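Local coordinates for protein pyruvate kinase 1 (Trypanosoma brucei brucei, PDB 4KCT) that catalyses the transfer of phosphate from phosphoenolpyruvate to ADP, yielding pyruvate and ATP, and also decarboxylates oxaloacetate, at residues 131-143 with 152-164. Sequence-based numbering, arbitrary orientation.
Sequences QLTNAVRPGGSIY and RVVSKEDDRTLKC
Thr133 meets the carbonyl group of Asp159 from above its plane: OG1 donates to Asp159 O at 2.7 Å, 44° out of that plane. With chi1 at 62°, the hydroxyl lies between the backbone N and carbonyl carbon of Thr133, while CG2 is directed toward the next peptide, 3.6 Å from Thr161 N. A water accepts from Thr133 N and donates to Asp159 O, adding a second link from the short helix 132-135 to the turn. On the other side of that turn, the Asp158 carboxylate takes Arg160 N on the anti side of OD1, in an Asx turn, and Thr161 OG1 on the syn side. The guanidinium of Arg137 has Asn134 O over one face, towards its rim.

Between the two segments, Leu162 CD1 presses tightly against Val136 CG1 (3.4 Å) and also touches Leu132 CG. The valines Val136 and Val153 meet tip to tip, CG2 to CG2 at 3.6 Å, and Ile142 CD1 packs across Val153 CG2. Two nearly straight backbone bonds close the other end, Gly139 N to Val153 O (2.7 Å) and Val153 N to Gly140 O (2.9 Å). Gly139, with its positive phi, occupies the third position of the type II turn 137-140, which delivers the chain into strand 141-144.

Strands 141-144 and 149-158 form an antiparallel hairpin, and 149-158 pairs antiparallel with 161-166, the pairing broken by two classic beta bulges, Val154 and Ser155 opposite Lys163 and Glu157 and Asp158 opposite Thr161. Helix 132-135 packs over this meander, as befits the small beta-barrel B domain that pyruvate kinases carry as a mobile lid beside the TIM-barrel active site.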
# COMPACT_ATOMS: atom_id res chain seq x y z
N GLN A 131 -41.43 -8.44 30.37
CA GLN A 131 -40.48 -7.36 30.62
C GLN A 131 -40.70 -6.12 29.75
O GLN A 131 -39.82 -5.26 29.67
CB GLN A 131 -39.06 -7.86 30.47
CG GLN A 131 -38.64 -8.83 31.57
CD GLN A 131 -38.47 -8.12 32.89
OE1 GLN A 131 -37.96 -6.99 32.94
NE2 GLN A 131 -39.02 -8.71 33.95
N LEU A 132 -41.84 -6.05 29.07
CA LEU A 132 -42.06 -4.98 28.08
C LEU A 132 -41.74 -3.57 28.64
O LEU A 132 -41.08 -2.77 27.97
CB LEU A 132 -43.49 -5.02 27.53
CG LEU A 132 -43.86 -3.91 26.54
CD1 LEU A 132 -43.13 -4.12 25.22
CD2 LEU A 132 -45.37 -3.89 26.30
N THR A 133 -42.19 -3.27 29.85
CA THR A 133 -42.06 -1.89 30.37
C THR A 133 -40.66 -1.59 30.86
O THR A 133 -40.33 -0.44 31.11
CB THR A 133 -43.05 -1.57 31.51
OG1 THR A 133 -42.80 -2.45 32.62
CG2 THR A 133 -44.49 -1.74 31.05
N ASN A 134 -39.82 -2.61 30.97
CA ASN A 134 -38.38 -2.39 31.14
C ASN A 134 -37.64 -2.27 29.83
O ASN A 134 -36.58 -1.69 29.79
CB ASN A 134 -37.75 -3.50 31.98
CG ASN A 134 -38.26 -3.50 33.38
OD1 ASN A 134 -38.60 -2.46 33.92
ND2 ASN A 134 -38.44 -4.69 33.95
N ALA A 135 -38.13 -2.93 28.80
CA ALA A 135 -37.41 -3.03 27.54
C ALA A 135 -37.52 -1.74 26.73
O ALA A 135 -36.58 -1.34 26.07
CB ALA A 135 -37.91 -4.20 26.72
N VAL A 136 -38.72 -1.16 26.69
CA VAL A 136 -38.96 0.02 25.86
C VAL A 136 -39.35 1.24 26.69
O VAL A 136 -40.21 1.17 27.56
CB VAL A 136 -39.99 -0.24 24.73
CG1 VAL A 136 -41.34 -0.59 25.29
CG2 VAL A 136 -40.11 0.98 23.83
N ARG A 137 -38.73 2.37 26.37
CA ARG A 137 -38.86 3.60 27.14
C ARG A 137 -39.71 4.61 26.36
O ARG A 137 -39.79 4.53 25.12
CB ARG A 137 -37.47 4.19 27.40
CG ARG A 137 -36.81 3.74 28.70
CD ARG A 137 -37.25 2.34 29.09
NE ARG A 137 -36.21 1.63 29.83
CZ ARG A 137 -36.20 1.50 31.16
NH1 ARG A 137 -35.22 0.83 31.75
NH2 ARG A 137 -37.17 2.03 31.89
N PRO A 138 -40.32 5.59 27.06
CA PRO A 138 -41.04 6.65 26.38
C PRO A 138 -40.20 7.24 25.24
O PRO A 138 -39.00 7.39 25.39
CB PRO A 138 -41.24 7.70 27.48
CG PRO A 138 -41.30 6.89 28.73
CD PRO A 138 -40.31 5.77 28.53
N GLY A 139 -40.82 7.41 24.07
CA GLY A 139 -40.10 7.89 22.88
C GLY A 139 -39.60 6.75 22.01
O GLY A 139 -39.28 6.96 20.84
N GLY A 140 -39.52 5.55 22.57
CA GLY A 140 -39.17 4.37 21.77
C GLY A 140 -40.32 3.89 20.91
O GLY A 140 -41.44 4.39 21.00
N SER A 141 -40.06 2.88 20.08
CA SER A 141 -41.07 2.34 19.20
C SER A 141 -41.42 0.89 19.52
O SER A 141 -40.56 0.07 19.88
CB SER A 141 -40.61 2.46 17.75
OG SER A 141 -40.48 3.81 17.39
N ILE A 142 -42.67 0.54 19.27
CA ILE A 142 -43.07 -0.83 19.17
C ILE A 142 -43.60 -1.06 17.77
O ILE A 142 -44.42 -0.30 17.30
CB ILE A 142 -44.17 -1.17 20.20
CG1 ILE A 142 -43.62 -1.02 21.62
CG2 ILE A 142 -44.71 -2.56 19.96
CD1 ILE A 142 -44.69 -1.02 22.71
N TYR A 143 -43.10 -2.10 17.11
CA TYR A 143 -43.54 -2.43 15.78
C TYR A 143 -44.51 -3.58 15.87
O TYR A 143 -44.25 -4.56 16.58
CB TYR A 143 -42.34 -2.84 14.91
CG TYR A 143 -41.39 -1.70 14.57
CD1 TYR A 143 -40.16 -1.96 13.93
CD2 TYR A 143 -41.72 -0.37 14.83
CE1 TYR A 143 -39.28 -0.92 13.61
CE2 TYR A 143 -40.82 0.67 14.57
CZ TYR A 143 -39.63 0.39 13.92
OH TYR A 143 -38.74 1.42 13.62
N ARG A 152 -45.46 4.77 18.79
CA ARG A 152 -44.50 5.47 19.62
C ARG A 152 -44.96 5.40 21.06
O ARG A 152 -46.11 5.71 21.36
CB ARG A 152 -44.40 6.94 19.20
CG ARG A 152 -43.46 7.76 20.08
CD ARG A 152 -43.25 9.17 19.53
NE ARG A 152 -44.50 9.75 19.01
CZ ARG A 152 -45.34 10.48 19.74
NH1 ARG A 152 -46.46 10.93 19.19
NH2 ARG A 152 -45.05 10.77 21.00
N VAL A 153 -44.06 5.01 21.95
CA VAL A 153 -44.42 4.92 23.36
C VAL A 153 -44.44 6.34 23.94
O VAL A 153 -43.45 7.06 23.87
CB VAL A 153 -43.39 4.10 24.15
CG1 VAL A 153 -43.73 4.12 25.64
CG2 VAL A 153 -43.34 2.66 23.62
N VAL A 154 -45.59 6.74 24.48
CA VAL A 154 -45.75 8.09 25.02
C VAL A 154 -45.35 8.13 26.48
O VAL A 154 -44.58 8.99 26.90
CB VAL A 154 -47.20 8.60 24.90
CG1 VAL A 154 -47.30 10.02 25.44
CG2 VAL A 154 -47.69 8.54 23.46
N SER A 155 -45.88 7.20 27.27
CA SER A 155 -45.58 7.19 28.70
C SER A 155 -45.79 5.81 29.30
O SER A 155 -46.50 4.97 28.73
CB SER A 155 -46.44 8.21 29.43
OG SER A 155 -47.81 7.91 29.26
N LYS A 156 -45.13 5.56 30.42
CA LYS A 156 -45.39 4.38 31.20
C LYS A 156 -46.47 4.65 32.25
O LYS A 156 -46.30 5.53 33.08
CB LYS A 156 -44.11 3.93 31.89
CG LYS A 156 -44.33 2.79 32.88
CD LYS A 156 -43.05 2.01 33.06
CE LYS A 156 -42.73 1.83 34.53
NZ LYS A 156 -41.46 1.06 34.66
N GLU A 157 -47.59 3.92 32.19
CA GLU A 157 -48.73 4.16 33.11
C GLU A 157 -48.58 3.45 34.45
O GLU A 157 -48.93 4.01 35.50
CB GLU A 157 -50.04 3.75 32.45
CG GLU A 157 -50.35 4.51 31.17
CD GLU A 157 -50.38 6.02 31.39
OE1 GLU A 157 -49.37 6.69 31.07
OE2 GLU A 157 -51.39 6.52 31.94
N ASP A 158 -48.18 2.18 34.41
CA ASP A 158 -47.80 1.43 35.62
C ASP A 158 -46.83 0.34 35.18
O ASP A 158 -46.33 0.39 34.05
CB ASP A 158 -49.03 0.83 36.31
CG ASP A 158 -49.86 -0.04 35.38
OD1 ASP A 158 -49.29 -0.85 34.60
OD2 ASP A 158 -51.09 0.02 35.47
N ASP A 159 -46.45 -0.57 36.07
CA ASP A 159 -45.33 -1.46 35.73
C ASP A 159 -45.71 -2.49 34.67
O ASP A 159 -44.85 -3.19 34.15
CB ASP A 159 -44.73 -2.14 36.97
CG ASP A 159 -45.72 -3.01 37.68
OD1 ASP A 159 -46.93 -2.72 37.56
OD2 ASP A 159 -45.29 -3.96 38.38
N ARG A 160 -46.97 -2.51 34.27
CA ARG A 160 -47.39 -3.41 33.20
C ARG A 160 -48.04 -2.75 31.97
O ARG A 160 -48.59 -3.45 31.12
CB ARG A 160 -48.31 -4.49 33.76
CG ARG A 160 -47.70 -5.22 34.94
CD ARG A 160 -47.97 -6.70 34.85
NE ARG A 160 -49.29 -6.98 35.37
CZ ARG A 160 -49.77 -8.19 35.59
NH1 ARG A 160 -50.96 -8.32 36.13
NH2 ARG A 160 -49.08 -9.28 35.22
N THR A 161 -48.00 -1.42 31.89
CA THR A 161 -48.81 -0.72 30.88
C THR A 161 -48.12 0.50 30.29
O THR A 161 -47.64 1.37 31.01
CB THR A 161 -50.18 -0.30 31.46
OG1 THR A 161 -50.69 -1.37 32.27
CG2 THR A 161 -51.18 0.03 30.32
N LEU A 162 -48.07 0.54 28.96
CA LEU A 162 -47.56 1.68 28.24
C LEU A 162 -48.70 2.34 27.47
O LEU A 162 -49.54 1.67 26.88
CB LEU A 162 -46.45 1.25 27.28
CG LEU A 162 -45.26 0.57 27.95
CD1 LEU A 162 -44.28 0.06 26.89
CD2 LEU A 162 -44.56 1.53 28.89
N LYS A 163 -48.72 3.67 27.48
CA LYS A 163 -49.60 4.41 26.61
C LYS A 163 -48.84 4.78 25.33
O LYS A 163 -47.71 5.28 25.40
CB LYS A 163 -50.08 5.67 27.33
CG LYS A 163 -51.05 6.51 26.51
CD LYS A 163 -51.72 7.57 27.38
CE LYS A 163 -51.27 8.98 26.99
NZ LYS A 163 -50.13 9.47 27.83
N CYS A 164 -49.44 4.51 24.18
CA CYS A 164 -48.72 4.58 22.89
C CYS A 164 -49.50 5.42 21.88
O CYS A 164 -50.72 5.54 21.95
CB CYS A 164 -48.50 3.17 22.32
SG CYS A 164 -47.46 2.10 23.35
O HOH W 1 -43.95 -4.85 31.53